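PDB 4NJ5: histone-lysine N-methyltransferase family member SUVH9 from Arabidopsis thaliana, which takes part in gene silencing, lacks methyltransferase activity, and may bind methylated DNA and recruit RNA polymerase V to chromatin in RNA-directed DNA methylation. Local coordinates for residues G81-F86 and N493-T498; V121-G126 and V174-G179; L180-E185 and F234-K239; V192-F197 and M227-L232; L359-E364 and D379-G384. One frame throughout, in Å; residues are numbered along the deposited sequence.

Contact 1: residues G81-F86 and N493-T498; sequences GDIFFF and NIPPMT
Ile83 and Pro495 form the apolar centre of this contact. Ile83 CD1 rests 3.6 Å from Pro495 CA, while its other branch, CG2, lies 3.7 Å from Pro495 CB on the proline ring. CG1 of Ile83 sits between the backbone N and the carbonyl carbon (chi1 56°), which sends the CG1-CD1 arm over the Ile494-Pro495 backbone. On the pyrrolidine ring, Pro495 CG packs 3.6 Å from Gly81 O. Further along, the Phe85 ring edge meets the Asn493 amide, CE2 to OD1 3.3 Å, with OD1 close to the ring plane and the two planes perpendicular. Strand 83-84 belongs to the SRA domain and the loop 493-498 to the SET domain, so this buried contact lies on the interface between the two. No direct hydrogen bond joins the segments; instead one water accepts from Ile83 N (2.8 Å) and donates to Asn493 O (3.2 Å). In the next shell, Asn493 OD1 accepts from Ala383 N and its ND2 donates to Asp24 of helix 8-35, which pins the amide on both ends. Helix 228-240 packs on Pro496 and Met497, within the type II turn from Pro495 to Thr498.

Contact 2: residues V121-G126 and V174-G179; sequences VIVSGG and VRVIRG
The Arg178 guanidinium passes obliquely by Val123 CG1 and meets a water at its edge, in plane, NH2 to the water 2.9 Å; the same water donates to Ser124 O. Arg178 NE and NH1 form salt bridges with Asp194 and Asp135, so NE, NH1 and NH2 each have a partner. The aliphatic part of Arg178 runs side by side with Val123, both pointing the same way, CG 4.0 Å from Val123 CB, before the chain bends at chi3 (-82°). These residues sit on parallel neighbours, strands 117-124 and 174-180, in the mixed sheet of the SRA domain. Backbone bonds alternate from one strand to the other: Val121 N to Arg175 O, Ile177 N to Val121 O (2.9 Å), Val123 N to Ile177 O, Gly179 N to Val123 O, and Gly125 N to Gly179 O (3.0 Å) where the strand gives way to loop. Val121, Val123, Val176 and Arg178 share one face. There Val121 CG2 touches Val176 CG2 at 3.6 Å, and Val123 CG2 lies 3.9 Å from Val176 CG1; Ile137 of strand 136-140 packs over Val123, Val176 and Arg178. Ile122 and Ile177 occupy the other face, with Ile122 CD1 4.0 Å from Ile177 CB, and Tyr191 of strand 190-206 packs against Ile177.

Contact 3: residues L180-E185 and F234-K239; sequences LKYENE and FARTLK
Tyr182 and Arg236 run past each other in opposite directions, the phenol reaching for the helix while the arginine reaches back toward the loop. Ring and guanidinium planes stand 29° apart, and the approach of NH2 is oblique: Arg236 NH2 lies 3.6 Å from Tyr182 CD1. The same NH2 is 3.4 Å from Lys181 O, which lies near the guanidinium plane at its edge. Arg236 extends from the helix with CG opposite its backbone N (chi1 166°) and turns only at chi3, and that bend lays the guanidinium beside the ring. At the far end of the phenol, Tyr182 OH comes within 3.8 Å of Ala235 CB and pairs with the carbonyl O of Leu232, one turn earlier in the helix. Glu183 and Lys239 cross obliquely. Glu183 is extended, and Lys239 NZ reaches its OE1 at 2.9 Å in a salt bridge, coming from above the carboxylate plane, 52° out of it. Lys239 NZ has a second anionic partner, Asp379 of the SET-domain loop 379-384; sharing the ammonium between two carboxylates would probably favour its charged form. Within the loop, Asn184 ND2 donates to Tyr182 O (2.9 Å). The contact thus fastens helix 228-240 to the loop between strands 174-180 and 190-206, a connection of two antiparallel neighbours in the SRA sheet.

Contact 4: residues V192-F197 and M227-L232; sequences VYDGLF and MGSSVL
Strand 192-197 and the start of helix 228-240 meet at an N-to-C angle of 134°, their axes 8.0 Å apart at closest approach, with Asp194 and Met227 the nearest CA pair. Here the helix N-terminus docks on the SRA sheet: Met227 takes the N-cap position, and the Asp194 carboxylate faces the first turn. Asp194 OD1 accepts from Ser229 N through its syn lone pair (3.0 Å, 168° at the hydrogen), and OD2 accepts from Ser229 OG at 2.7 Å. Set between its backbone N and carbonyl carbon (chi1 55°), that hydroxyl is brought round to the carboxylate. The helix end, together with the arginine already paired with OD2, probably stabilises the negative charge. Val192 packs on the same turn, CG2 3.6 Å from Gly228 CA, while its CG1 reaches toward Leu232 CD2, tip to tip. On the other flank the Met-aromatic contact is edge-on: Met227 SD lies 4.0 Å from Phe197 CZ, near the ring plane.

Contact 5: residues L359-E364 and D379-G384; sequences LRNRLE and DVLHAG
Asp379 OD2 is gripped by two donors, Arg362 N at 2.7 Å and Asn361 ND2 at 3.2 Å. Both segments belong to the SET domain: residues 359-364 lead into strand 363-367, whose antiparallel partner, strand 373-377, runs out into the loop that holds Asp379, so the carboxylate ties together the open ends of a beta hairpin. The donors come from opposite faces of the carboxylate plane. Arg362 N lies well above it, 43° out, whereas Asn361 ND2 approaches on the anti side and only 18° out; both bonds are nearly straight at the hydrogen. The acceptor lies almost exactly in the amide plane of Asn361, although the amide and carboxylate planes are steeply inclined to each other. With CG opposite the carbonyl carbon (chi1 -54°), Asp379 directs its carboxylate across to the 361-362 backbone. Near its other oxygen, OD1, which is already paired with Lys239, the Arg362 NH2 lies 4.6 Å away, beyond salt-bridge range but of favourable sign; together these charges would probably keep the aspartate ionised. Beside the hairpin, Leu381 packs on Ile387 of strand 386-389, while Leu381 O accepts from Ile494 N. Across the contact, Leu381 crosses obliquely over the Asn361 amide, its CD2 methyl 3.6 Å from OD1.

How the contacts relate
Contacts 1, 4 and 5 are buried, whereas contacts 2 and 3 reach the surface. Contacts 1, 2 and 4 share the SRA sheet, and helix 228-240 serves both contact 4, by its first turn, and contact 3, further along. Contact 2, within the sheet, depends on regular backbone pairing; contact 1, at the junction with the SET domain, relies on apolar packing and a water. Contacts 3, 4 and 5 use carboxylates, which meet an ammonium at the partly exposed contact 3 but backbone N-H groups in the buried pair. Salt bridges couple contacts 2 and 4 and contacts 3 and 5, while contacts 2 and 5 lie about 24 Å apart between centres.

Contact 1: residues G81-F86 and N493-T498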
# COMPACT_ATOMS: atom_id res chain seq x y z
N GLY A 81 7.97 -1.59 -10.04
CA GLY A 81 6.77 -0.85 -9.71
C GLY A 81 6.38 -0.99 -8.25
O GLY A 81 5.52 -0.26 -7.77
N ASP A 82 7.01 -1.93 -7.55
CA ASP A 82 6.81 -2.05 -6.11
C ASP A 82 7.22 -0.74 -5.44
O ASP A 82 8.23 -0.15 -5.80
CB ASP A 82 7.61 -3.21 -5.54
CG ASP A 82 7.04 -4.56 -5.92
OD1 ASP A 82 5.91 -4.60 -6.44
OD2 ASP A 82 7.72 -5.59 -5.68
N ILE A 83 6.40 -0.30 -4.49
CA ILE A 83 6.68 0.94 -3.77
C ILE A 83 7.10 0.67 -2.33
O ILE A 83 6.69 -0.33 -1.72
CB ILE A 83 5.47 1.89 -3.76
CG1 ILE A 83 4.24 1.19 -3.19
CG2 ILE A 83 5.21 2.42 -5.17
CD1 ILE A 83 3.06 2.11 -2.97
N PHE A 84 7.91 1.58 -1.79
CA PHE A 84 8.42 1.48 -0.43
C PHE A 84 8.43 2.88 0.18
O PHE A 84 8.50 3.87 -0.54
CB PHE A 84 9.82 0.88 -0.44
CG PHE A 84 9.89 -0.46 -1.11
CD1 PHE A 84 10.12 -0.56 -2.48
CD2 PHE A 84 9.70 -1.63 -0.39
CE1 PHE A 84 10.16 -1.79 -3.10
CE2 PHE A 84 9.74 -2.86 -1.00
CZ PHE A 84 9.98 -2.95 -2.36
N PHE A 85 8.37 2.95 1.50
CA PHE A 85 8.23 4.25 2.17
C PHE A 85 9.44 4.67 2.98
O PHE A 85 9.54 5.81 3.43
CB PHE A 85 6.98 4.25 3.05
CG PHE A 85 5.72 3.95 2.31
CD1 PHE A 85 5.22 4.85 1.37
CD2 PHE A 85 5.03 2.77 2.54
CE1 PHE A 85 4.06 4.58 0.68
CE2 PHE A 85 3.86 2.50 1.85
CZ PHE A 85 3.37 3.40 0.92
N PHE A 86 10.37 3.74 3.19
CA PHE A 86 11.55 4.02 3.99
C PHE A 86 12.80 3.41 3.35
O PHE A 86 12.72 2.37 2.69
CB PHE A 86 11.38 3.47 5.41
CG PHE A 86 10.17 3.98 6.12
CD1 PHE A 86 9.00 3.24 6.16
CD2 PHE A 86 10.19 5.21 6.77
CE1 PHE A 86 7.88 3.70 6.82
CE2 PHE A 86 9.07 5.68 7.44
CZ PHE A 86 7.91 4.92 7.46
N ASN A 493 0.87 -2.65 0.51
CA ASN A 493 1.22 -1.36 -0.08
C ASN A 493 0.98 -1.36 -1.59
O ASN A 493 1.80 -1.84 -2.37
CB ASN A 493 2.67 -1.00 0.24
CG ASN A 493 2.91 -0.80 1.73
OD1 ASN A 493 2.09 -0.20 2.42
ND2 ASN A 493 4.03 -1.31 2.23
N ILE A 494 -0.18 -0.84 -1.98
CA ILE A 494 -0.59 -0.85 -3.38
C ILE A 494 -0.20 0.44 -4.10
O ILE A 494 -0.69 1.51 -3.77
CB ILE A 494 -2.12 -1.02 -3.49
CG1 ILE A 494 -2.60 -2.19 -2.63
CG2 ILE A 494 -2.53 -1.18 -4.95
CD1 ILE A 494 -4.11 -2.30 -2.51
N PRO A 495 0.71 0.33 -5.08
CA PRO A 495 1.04 1.50 -5.90
C PRO A 495 -0.17 1.94 -6.73
O PRO A 495 -1.03 1.11 -7.02
CB PRO A 495 2.17 0.99 -6.81
CG PRO A 495 2.07 -0.49 -6.78
CD PRO A 495 1.50 -0.86 -5.45
N PRO A 496 -0.25 3.19 -7.10
CA PRO A 496 -1.35 3.68 -7.90
C PRO A 496 -1.41 2.99 -9.25
O PRO A 496 -0.43 2.59 -9.80
CB PRO A 496 -0.99 5.11 -8.12
CG PRO A 496 -0.18 5.48 -7.00
CD PRO A 496 0.53 4.28 -6.55
N MET A 497 -2.63 2.82 -9.70
CA MET A 497 -3.01 2.24 -10.97
C MET A 497 -3.04 0.74 -10.92
O MET A 497 -3.41 0.12 -11.84
CB MET A 497 -2.18 2.77 -12.14
CG MET A 497 -2.04 4.26 -12.19
SD MET A 497 -3.59 5.07 -12.38
CE MET A 497 -3.77 5.90 -10.87
N THR A 498 -2.70 0.17 -9.80
CA THR A 498 -2.87 -1.23 -9.63
C THR A 498 -4.32 -1.53 -9.33
O THR A 498 -4.91 -0.94 -8.50
CB THR A 498 -1.97 -1.78 -8.52
OG1 THR A 498 -0.61 -1.62 -8.89
CG2 THR A 498 -2.25 -3.18 -8.25
O HOH W 1 4.58 -2.37 -3.81

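Contact 2: residues V121-G126 and V174-G179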
# COMPACT_ATOMS: atom_id res chain seq x y z
N VAL A 121 21.58 1.62 -7.01
CA VAL A 121 21.66 3.06 -6.82
C VAL A 121 20.32 3.66 -6.44
O VAL A 121 19.26 3.17 -6.84
CB VAL A 121 22.20 3.79 -8.07
CG1 VAL A 121 23.66 3.44 -8.30
CG2 VAL A 121 21.36 3.45 -9.28
N ILE A 122 20.36 4.72 -5.64
CA ILE A 122 19.18 5.49 -5.30
C ILE A 122 19.19 6.76 -6.13
O ILE A 122 20.14 7.53 -6.07
CB ILE A 122 19.15 5.88 -3.82
CG1 ILE A 122 19.40 4.66 -2.93
CG2 ILE A 122 17.83 6.53 -3.46
CD1 ILE A 122 18.23 3.70 -2.89
N VAL A 123 18.13 6.98 -6.90
CA VAL A 123 18.06 8.16 -7.74
C VAL A 123 16.92 9.07 -7.31
O VAL A 123 15.77 8.65 -7.23
CB VAL A 123 17.86 7.79 -9.22
CG1 VAL A 123 17.78 9.05 -10.07
CG2 VAL A 123 18.99 6.88 -9.69
N SER A 124 17.24 10.33 -7.03
CA SER A 124 16.23 11.33 -6.73
C SER A 124 15.46 11.70 -7.99
O SER A 124 16.03 11.79 -9.08
CB SER A 124 16.88 12.58 -6.14
OG SER A 124 17.57 12.28 -4.93
N GLY A 125 14.15 11.91 -7.85
CA GLY A 125 13.33 12.33 -8.98
C GLY A 125 13.63 13.75 -9.43
O GLY A 125 14.08 14.58 -8.65
N GLY A 126 13.39 14.02 -10.71
CA GLY A 126 13.63 15.33 -11.27
C GLY A 126 12.54 16.33 -10.90
O GLY A 126 12.75 17.54 -10.95
N VAL A 174 22.59 -3.15 -12.82
CA VAL A 174 22.45 -2.32 -11.63
C VAL A 174 20.98 -2.01 -11.34
O VAL A 174 20.26 -1.52 -12.21
CB VAL A 174 23.23 -1.01 -11.78
CG1 VAL A 174 22.95 -0.08 -10.61
CG2 VAL A 174 24.73 -1.28 -11.91
N ARG A 175 20.54 -2.29 -10.12
CA ARG A 175 19.20 -1.93 -9.70
C ARG A 175 19.09 -0.42 -9.47
O ARG A 175 19.97 0.18 -8.86
CB ARG A 175 18.79 -2.69 -8.43
CG ARG A 175 18.69 -4.20 -8.62
CD ARG A 175 18.18 -4.89 -7.36
NE ARG A 175 19.12 -4.78 -6.25
CZ ARG A 175 20.12 -5.63 -6.02
NH1 ARG A 175 20.33 -6.64 -6.85
NH2 ARG A 175 20.92 -5.45 -4.98
N VAL A 176 18.03 0.18 -9.98
CA VAL A 176 17.75 1.59 -9.75
C VAL A 176 16.49 1.74 -8.91
O VAL A 176 15.42 1.26 -9.30
CB VAL A 176 17.58 2.36 -11.06
CG1 VAL A 176 16.97 3.73 -10.79
CG2 VAL A 176 18.91 2.49 -11.78
N ILE A 177 16.61 2.40 -7.77
CA ILE A 177 15.45 2.72 -6.96
C ILE A 177 15.28 4.23 -6.92
O ILE A 177 16.18 4.96 -6.49
CB ILE A 177 15.55 2.19 -5.52
CG1 ILE A 177 15.52 0.66 -5.49
CG2 ILE A 177 14.41 2.75 -4.67
CD1 ILE A 177 16.86 -0.00 -5.74
N ARG A 178 14.13 4.71 -7.38
CA ARG A 178 13.89 6.14 -7.41
C ARG A 178 13.18 6.64 -6.16
O ARG A 178 12.22 6.03 -5.69
CB ARG A 178 13.14 6.55 -8.69
CG ARG A 178 13.92 7.57 -9.53
CD ARG A 178 13.20 7.95 -10.80
NE ARG A 178 13.40 6.97 -11.87
CZ ARG A 178 14.21 7.15 -12.91
NH1 ARG A 178 14.32 6.21 -13.83
NH2 ARG A 178 14.90 8.28 -13.04
N GLY A 179 13.69 7.74 -5.61
CA GLY A 179 13.07 8.38 -4.46
C GLY A 179 12.32 9.62 -4.89
O GLY A 179 12.86 10.49 -5.57
O HOH W 2 15.23 10.95 -12.00

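Contact 3: residues L180-E185 and F234-K239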
# COMPACT_ATOMS: atom_id res chain seq x y z
N LEU A 180 11.05 9.71 -4.49
CA LEU A 180 10.19 10.81 -4.92
C LEU A 180 9.43 11.39 -3.73
O LEU A 180 8.93 10.65 -2.88
CB LEU A 180 9.19 10.32 -5.97
CG LEU A 180 9.66 9.73 -7.31
CD1 LEU A 180 10.17 8.30 -7.16
CD2 LEU A 180 8.53 9.77 -8.33
N LYS A 181 9.33 12.71 -3.67
CA LYS A 181 8.43 13.32 -2.71
C LYS A 181 7.03 13.06 -3.22
O LYS A 181 6.58 13.69 -4.18
CB LYS A 181 8.65 14.83 -2.56
CG LYS A 181 7.63 15.47 -1.62
CD LYS A 181 7.81 16.98 -1.49
CE LYS A 181 9.05 17.32 -0.66
NZ LYS A 181 9.05 16.59 0.64
N TYR A 182 6.35 12.11 -2.60
CA TYR A 182 5.07 11.65 -3.12
C TYR A 182 4.08 11.47 -1.98
O TYR A 182 4.42 10.97 -0.91
CB TYR A 182 5.27 10.35 -3.90
CG TYR A 182 4.20 10.07 -4.93
CD1 TYR A 182 4.33 10.51 -6.23
CD2 TYR A 182 3.06 9.35 -4.59
CE1 TYR A 182 3.36 10.26 -7.18
CE2 TYR A 182 2.08 9.09 -5.53
CZ TYR A 182 2.24 9.55 -6.82
OH TYR A 182 1.27 9.29 -7.75
N GLU A 183 2.85 11.89 -2.23
CA GLU A 183 1.79 11.89 -1.23
C GLU A 183 1.46 10.46 -0.76
O GLU A 183 1.11 9.59 -1.56
CB GLU A 183 0.54 12.56 -1.82
CG GLU A 183 -0.59 12.84 -0.84
CD GLU A 183 -1.72 13.64 -1.48
OE1 GLU A 183 -1.67 13.91 -2.70
OE2 GLU A 183 -2.67 14.00 -0.75
N ASN A 184 1.59 10.24 0.55
CA ASN A 184 1.20 8.99 1.18
C ASN A 184 1.05 9.19 2.67
O ASN A 184 1.54 10.17 3.22
CB ASN A 184 2.20 7.87 0.88
CG ASN A 184 3.52 8.08 1.60
OD1 ASN A 184 3.68 7.67 2.75
ND2 ASN A 184 4.47 8.71 0.93
N GLU A 185 0.39 8.25 3.34
CA GLU A 185 -0.01 8.44 4.73
C GLU A 185 0.93 7.81 5.76
O GLU A 185 0.66 7.84 6.96
CB GLU A 185 -1.45 7.95 4.94
CG GLU A 185 -2.50 9.06 4.92
CD GLU A 185 -2.48 9.88 3.64
OE1 GLU A 185 -2.49 11.13 3.73
OE2 GLU A 185 -2.45 9.29 2.54
N PHE A 234 2.27 9.62 -13.80
CA PHE A 234 1.03 9.50 -14.55
C PHE A 234 -0.21 9.64 -13.65
O PHE A 234 -1.14 10.40 -13.97
CB PHE A 234 1.00 8.16 -15.29
CG PHE A 234 -0.17 7.99 -16.20
CD1 PHE A 234 -0.18 8.59 -17.45
CD2 PHE A 234 -1.26 7.24 -15.82
CE1 PHE A 234 -1.26 8.44 -18.30
CE2 PHE A 234 -2.35 7.08 -16.66
CZ PHE A 234 -2.35 7.68 -17.90
N ALA A 235 -0.23 8.91 -12.54
CA ALA A 235 -1.34 8.97 -11.58
C ALA A 235 -1.51 10.39 -11.03
O ALA A 235 -2.63 10.94 -11.01
CB ALA A 235 -1.11 7.99 -10.45
N ARG A 236 -0.40 10.96 -10.58
CA ARG A 236 -0.41 12.33 -10.08
C ARG A 236 -1.02 13.29 -11.09
O ARG A 236 -1.89 14.11 -10.76
CB ARG A 236 1.02 12.74 -9.72
CG ARG A 236 1.21 14.24 -9.51
CD ARG A 236 2.68 14.61 -9.61
NE ARG A 236 3.46 14.18 -8.45
CZ ARG A 236 4.79 14.13 -8.42
NH1 ARG A 236 5.49 14.48 -9.49
NH2 ARG A 236 5.41 13.72 -7.33
N THR A 237 -0.56 13.17 -12.33
CA THR A 237 -1.04 14.03 -13.41
C THR A 237 -2.55 13.82 -13.62
O THR A 237 -3.28 14.76 -13.93
CB THR A 237 -0.30 13.76 -14.73
OG1 THR A 237 1.11 13.92 -14.50
CG2 THR A 237 -0.75 14.72 -15.81
N LEU A 238 -3.00 12.59 -13.42
CA LEU A 238 -4.43 12.29 -13.49
C LEU A 238 -5.18 13.00 -12.37
O LEU A 238 -6.37 13.29 -12.50
CB LEU A 238 -4.66 10.79 -13.41
CG LEU A 238 -4.27 9.99 -14.65
CD1 LEU A 238 -4.71 8.55 -14.48
CD2 LEU A 238 -4.89 10.61 -15.89
N LYS A 239 -4.50 13.26 -11.26
CA LYS A 239 -5.11 14.03 -10.18
C LYS A 239 -5.11 15.54 -10.47
O LYS A 239 -5.99 16.25 -10.00
CB LYS A 239 -4.44 13.76 -8.84
CG LYS A 239 -4.55 12.33 -8.37
CD LYS A 239 -3.67 12.09 -7.15
CE LYS A 239 -4.08 12.97 -5.99
NZ LYS A 239 -3.30 12.65 -4.77

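Contact 4: residues V192-F197 and M227-L232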
# COMPACT_ATOMS: atom_id res chain seq x y z
N VAL A 192 10.39 3.81 -5.28
CA VAL A 192 9.86 2.88 -6.26
C VAL A 192 10.98 2.20 -7.04
O VAL A 192 11.94 2.84 -7.45
CB VAL A 192 8.84 3.56 -7.21
CG1 VAL A 192 9.50 4.69 -7.99
CG2 VAL A 192 8.22 2.54 -8.15
N TYR A 193 10.85 0.89 -7.22
CA TYR A 193 11.84 0.13 -7.95
C TYR A 193 11.58 0.25 -9.45
O TYR A 193 10.49 -0.07 -9.92
CB TYR A 193 11.81 -1.33 -7.50
CG TYR A 193 12.69 -2.26 -8.29
CD1 TYR A 193 14.06 -2.03 -8.40
CD2 TYR A 193 12.16 -3.39 -8.91
CE1 TYR A 193 14.87 -2.89 -9.12
CE2 TYR A 193 12.97 -4.25 -9.63
CZ TYR A 193 14.32 -3.99 -9.73
OH TYR A 193 15.12 -4.85 -10.45
N ASP A 194 12.57 0.72 -10.20
CA ASP A 194 12.41 0.93 -11.64
C ASP A 194 13.14 -0.12 -12.48
O ASP A 194 13.19 -0.00 -13.71
CB ASP A 194 12.88 2.33 -12.05
CG ASP A 194 11.81 3.39 -11.82
OD1 ASP A 194 10.62 3.04 -11.70
OD2 ASP A 194 12.18 4.59 -11.76
N GLY A 195 13.70 -1.13 -11.84
CA GLY A 195 14.32 -2.22 -12.57
C GLY A 195 15.82 -2.10 -12.79
O GLY A 195 16.54 -1.50 -11.98
N LEU A 196 16.29 -2.66 -13.90
CA LEU A 196 17.71 -2.82 -14.16
C LEU A 196 18.24 -1.87 -15.23
O LEU A 196 17.62 -1.66 -16.27
CB LEU A 196 18.02 -4.26 -14.55
CG LEU A 196 17.57 -5.30 -13.51
CD1 LEU A 196 17.81 -6.72 -14.01
CD2 LEU A 196 18.29 -5.06 -12.19
N PHE A 197 19.40 -1.29 -14.95
CA PHE A 197 20.07 -0.36 -15.85
C PHE A 197 21.51 -0.82 -16.00
O PHE A 197 22.02 -1.53 -15.14
CB PHE A 197 20.06 1.05 -15.25
CG PHE A 197 18.74 1.76 -15.35
CD1 PHE A 197 17.63 1.31 -14.65
CD2 PHE A 197 18.61 2.91 -16.11
CE1 PHE A 197 16.42 1.98 -14.72
CE2 PHE A 197 17.41 3.58 -16.20
CZ PHE A 197 16.31 3.12 -15.50
N MET A 227 8.34 1.36 -15.95
CA MET A 227 8.87 1.85 -14.69
C MET A 227 7.76 2.32 -13.77
O MET A 227 6.77 2.90 -14.21
CB MET A 227 9.87 2.98 -14.93
CG MET A 227 11.16 2.53 -15.56
SD MET A 227 12.37 3.86 -15.70
CE MET A 227 11.43 5.04 -16.66
N GLY A 228 7.93 2.07 -12.47
CA GLY A 228 6.97 2.50 -11.48
C GLY A 228 6.92 4.00 -11.31
O GLY A 228 5.86 4.56 -11.03
N SER A 229 8.06 4.67 -11.47
CA SER A 229 8.09 6.13 -11.35
C SER A 229 7.23 6.80 -12.42
O SER A 229 6.56 7.81 -12.16
CB SER A 229 9.54 6.67 -11.36
OG SER A 229 10.25 6.25 -12.51
N SER A 230 7.22 6.22 -13.61
CA SER A 230 6.36 6.69 -14.70
C SER A 230 4.89 6.56 -14.33
O SER A 230 4.09 7.47 -14.58
CB SER A 230 6.66 5.92 -15.98
OG SER A 230 8.03 6.03 -16.33
N VAL A 231 4.54 5.41 -13.75
CA VAL A 231 3.17 5.17 -13.29
C VAL A 231 2.78 6.18 -12.22
O VAL A 231 1.66 6.70 -12.22
CB VAL A 231 3.02 3.72 -12.77
CG1 VAL A 231 1.61 3.48 -12.26
CG2 VAL A 231 3.36 2.71 -13.87
N LEU A 232 3.71 6.47 -11.32
CA LEU A 232 3.49 7.46 -10.26
C LEU A 232 3.18 8.84 -10.83
O LEU A 232 2.16 9.46 -10.48
CB LEU A 232 4.71 7.54 -9.35
CG LEU A 232 4.68 6.85 -7.98
CD1 LEU A 232 3.54 5.86 -7.89
CD2 LEU A 232 6.00 6.14 -7.71

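Contact 5: residues L359-E364 and D379-G384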
# COMPACT_ATOMS: atom_id res chain seq x y z
N LEU A 359 -15.22 7.26 2.13
CA LEU A 359 -14.16 7.32 1.13
C LEU A 359 -13.45 8.67 1.12
O LEU A 359 -14.09 9.72 1.21
CB LEU A 359 -14.73 7.01 -0.26
CG LEU A 359 -13.80 7.24 -1.46
CD1 LEU A 359 -12.64 6.25 -1.46
CD2 LEU A 359 -14.56 7.17 -2.78
N ARG A 360 -12.12 8.63 1.03
CA ARG A 360 -11.31 9.84 1.02
C ARG A 360 -10.22 9.76 -0.05
O ARG A 360 -9.51 10.73 -0.30
CB ARG A 360 -10.65 10.05 2.38
CG ARG A 360 -9.44 9.16 2.61
CD ARG A 360 -9.11 9.03 4.08
NE ARG A 360 -8.06 8.04 4.32
CZ ARG A 360 -8.26 6.72 4.34
NH1 ARG A 360 -9.47 6.23 4.12
NH2 ARG A 360 -7.24 5.90 4.56
N ASN A 361 -10.09 8.59 -0.67
CA ASN A 361 -9.12 8.39 -1.74
C ASN A 361 -9.74 8.60 -3.11
O ASN A 361 -10.94 8.37 -3.31
CB ASN A 361 -8.51 6.98 -1.65
CG ASN A 361 -7.55 6.84 -0.49
OD1 ASN A 361 -7.82 6.11 0.46
ND2 ASN A 361 -6.42 7.54 -0.56
N ARG A 362 -8.94 9.05 -4.07
CA ARG A 362 -9.45 9.26 -5.42
C ARG A 362 -9.36 7.96 -6.22
O ARG A 362 -8.27 7.45 -6.47
CB ARG A 362 -8.70 10.40 -6.12
CG ARG A 362 -9.40 10.95 -7.35
CD ARG A 362 -8.74 12.24 -7.85
NE ARG A 362 -9.28 13.44 -7.23
CZ ARG A 362 -8.83 13.98 -6.10
NH1 ARG A 362 -9.39 15.07 -5.61
NH2 ARG A 362 -7.81 13.42 -5.45
N LEU A 363 -10.52 7.43 -6.59
CA LEU A 363 -10.57 6.15 -7.29
C LEU A 363 -11.09 6.30 -8.72
O LEU A 363 -11.68 7.32 -9.09
CB LEU A 363 -11.46 5.16 -6.53
CG LEU A 363 -11.14 4.95 -5.06
CD1 LEU A 363 -12.18 4.03 -4.43
CD2 LEU A 363 -9.75 4.38 -4.89
N GLU A 364 -10.87 5.25 -9.51
CA GLU A 364 -11.23 5.25 -10.91
C GLU A 364 -11.84 3.91 -11.30
O GLU A 364 -11.25 2.85 -11.09
CB GLU A 364 -10.00 5.55 -11.76
CG GLU A 364 -10.20 5.38 -13.26
CD GLU A 364 -9.05 5.98 -14.05
OE1 GLU A 364 -8.95 7.23 -14.12
OE2 GLU A 364 -8.24 5.21 -14.61
N ASP A 379 -4.35 7.31 -5.76
CA ASP A 379 -3.52 7.57 -4.59
C ASP A 379 -2.75 6.32 -4.20
O ASP A 379 -3.09 5.21 -4.59
CB ASP A 379 -4.39 8.04 -3.42
CG ASP A 379 -5.25 9.23 -3.78
OD1 ASP A 379 -4.82 10.06 -4.61
OD2 ASP A 379 -6.37 9.34 -3.23
N VAL A 380 -1.68 6.52 -3.43
CA VAL A 380 -0.95 5.42 -2.84
C VAL A 380 -1.82 4.84 -1.74
O VAL A 380 -2.44 5.58 -0.98
CB VAL A 380 0.40 5.90 -2.27
CG1 VAL A 380 0.98 4.88 -1.31
CG2 VAL A 380 1.37 6.22 -3.41
N LEU A 381 -1.89 3.52 -1.66
CA LEU A 381 -2.62 2.87 -0.59
C LEU A 381 -1.67 2.01 0.22
O LEU A 381 -0.99 1.14 -0.33
CB LEU A 381 -3.76 2.02 -1.14
CG LEU A 381 -4.80 2.75 -1.98
CD1 LEU A 381 -5.74 1.75 -2.62
CD2 LEU A 381 -5.57 3.75 -1.13
N HIS A 382 -1.61 2.26 1.53
CA HIS A 382 -0.71 1.50 2.38
C HIS A 382 -1.40 0.32 3.05
O HIS A 382 -2.63 0.27 3.15
CB HIS A 382 -0.02 2.40 3.41
CG HIS A 382 -0.95 2.99 4.42
ND1 HIS A 382 -1.53 4.23 4.27
CD2 HIS A 382 -1.36 2.52 5.63
CE1 HIS A 382 -2.28 4.50 5.33
NE2 HIS A 382 -2.19 3.48 6.16
N ALA A 383 -0.59 -0.64 3.50
CA ALA A 383 -1.08 -1.87 4.11
C ALA A 383 -1.93 -1.59 5.34
O ALA A 383 -1.49 -0.90 6.26
CB ALA A 383 0.08 -2.77 4.46
N GLY A 384 -3.14 -2.13 5.35
CA GLY A 384 -4.03 -2.00 6.50
C GLY A 384 -4.86 -0.73 6.50
O GLY A 384 -5.64 -0.50 7.43